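Local coordinates for type IV pilus assembly protein PilF (Pseudomonas aeruginosa, PDB 2HO1) that drives the outer-membrane localization and assembly of PilQ into the secretin required for type IV pilus biogenesis and twitching motility, at residues L77-V80 with F81-E84. Sequence-based numbering, arbitrary orientation.
Sequences LAVV and FQTE
L77 and F81, one turn apart near the C-terminal end of helix 71-83, form the tight part of this local contact. Ring atom F81 CE2 lies 3.7 Å from L77 CG, the two side chains crossing obliquely. L77 CG stands anti to its own backbone nitrogen (chi1 -165°), which brings the branch point up to the ring. Both residues are buried: L77 also touches L64 and F81 touches L89, so the pair packs between helices 57-66 and 87-100 of this tetratricopeptide-repeat superhelix. V80 is buried too, against L48 and L60. In the same turn, F81 N donates to L77 O at 3.0 Å, nearly straight at 168°. Q82 N likewise reaches A78 O at 2.9 Å. The extended Q82 side chain runs across V79, OE1 passing 3.8 Å from V79 CA; OE1 hydrogen-bonds to Y94 OH and NE2 to E117 OE1.

The solvent side is confined to the side chains of T83, exposed, and E84, partly so. T83 N donates to V79 O at 2.8 Å. T83 OG1, beside its own backbone nitrogen (chi1 -56°), folds back toward V79 O, but their 2.5 Å separation is unusually short and its detail doubtful. E84 N bonds V80 O at 3.0 Å just as E84 leaves helical angles. Hence apolar L77 and F81 meet on the face turned to helices 57-66 and 87-100, while the amides of 81-84 are all bonded to carbonyls of 77-80; the threonine hydroxyl possibly adds to this.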
loop_
_atom_site.group_PDB
_atom_site.type_symbol
_atom_site.label_atom_id
_atom_site.label_comp_id
_atom_site.label_asym_id
_atom_site.label_seq_id
_atom_site.Cartn_x
_atom_site.Cartn_y
_atom_site.Cartn_z
ATOM N N LEU A 77 -11.537 -17.926 -14.799
ATOM C CA LEU A 77 -12.235 -19.055 -14.182
ATOM C C LEU A 77 -12.602 -18.666 -12.737
ATOM O O LEU A 77 -13.676 -19.000 -12.260
ATOM C CB LEU A 77 -11.346 -20.298 -14.223
ATOM C CG LEU A 77 -11.967 -21.676 -13.949
ATOM C CD1 LEU A 77 -13.181 -21.941 -14.863
ATOM C CD2 LEU A 77 -10.875 -22.727 -14.197
ATOM N N ALA A 78 -11.705 -17.941 -12.060
ATOM C CA ALA A 78 -11.946 -17.448 -10.714
ATOM C C ALA A 78 -13.218 -16.618 -10.602
ATOM O O ALA A 78 -13.965 -16.767 -9.639
ATOM C CB ALA A 78 -10.747 -16.667 -10.204
ATOM N N VAL A 79 -13.483 -15.752 -11.582
ATOM C CA VAL A 79 -14.702 -14.965 -11.488
ATOM C C VAL A 79 -15.904 -15.822 -11.896
ATOM O O VAL A 79 -17.036 -15.519 -11.518
ATOM C CB VAL A 79 -14.641 -13.679 -12.346
ATOM C CG1 VAL A 79 -13.307 -12.959 -12.127
ATOM C CG2 VAL A 79 -14.870 -14.013 -13.788
ATOM N N VAL A 80 -15.667 -16.878 -12.672
ATOM C CA VAL A 80 -16.774 -17.755 -13.057
ATOM C C VAL A 80 -17.258 -18.346 -11.720
ATOM O O VAL A 80 -18.423 -18.231 -11.386
ATOM C CB VAL A 80 -16.374 -18.928 -13.984
ATOM C CG1 VAL A 80 -17.526 -19.967 -14.017
ATOM C CG2 VAL A 80 -16.099 -18.422 -15.423
ATOM N N PHE A 81 -16.351 -18.938 -10.952
ATOM C CA PHE A 81 -16.687 -19.539 -9.659
ATOM C C PHE A 81 -17.247 -18.536 -8.649
ATOM O O PHE A 81 -18.180 -18.840 -7.913
ATOM C CB PHE A 81 -15.464 -20.235 -9.058
ATOM C CG PHE A 81 -15.052 -21.478 -9.786
ATOM C CD1 PHE A 81 -15.985 -22.432 -10.143
ATOM C CD2 PHE A 81 -13.725 -21.699 -10.103
ATOM C CE1 PHE A 81 -15.605 -23.577 -10.811
ATOM C CE2 PHE A 81 -13.341 -22.843 -10.769
ATOM C CZ PHE A 81 -14.281 -23.783 -11.123
ATOM N N GLN A 82 -16.634 -17.358 -8.599
ATOM C CA GLN A 82 -17.045 -16.301 -7.689
ATOM C C GLN A 82 -18.481 -15.953 -8.007
ATOM O O GLN A 82 -19.300 -15.771 -7.120
ATOM C CB GLN A 82 -16.130 -15.083 -7.894
ATOM C CG GLN A 82 -16.597 -13.759 -7.304
ATOM C CD GLN A 82 -15.543 -12.652 -7.528
ATOM O OE1 GLN A 82 -14.574 -12.846 -8.277
ATOM N NE2 GLN A 82 -15.731 -11.510 -6.887
ATOM N N THR A 83 -18.783 -15.853 -9.292
ATOM C CA THR A 83 -20.135 -15.543 -9.736
ATOM C C THR A 83 -21.125 -16.674 -9.331
ATOM O O THR A 83 -22.283 -16.408 -9.004
ATOM C CB THR A 83 -20.160 -15.352 -11.276
ATOM O OG1 THR A 83 -19.211 -14.331 -11.641
ATOM C CG2 THR A 83 -21.582 -14.957 -11.753
ATOM N N GLU A 84 -20.672 -17.923 -9.369
ATOM C CA GLU A 84 -21.528 -19.057 -8.965
ATOM C C GLU A 84 -21.530 -19.331 -7.459
ATOM O O GLU A 84 -21.970 -20.397 -7.031
ATOM C CB GLU A 84 -21.092 -20.343 -9.628
ATOM C CG GLU A 84 -21.099 -20.300 -11.119
ATOM C CD GLU A 84 -20.664 -21.614 -11.709
ATOM O OE1 GLU A 84 -19.869 -22.345 -11.063
ATOM O OE2 GLU A 84 -21.117 -21.906 -12.829
#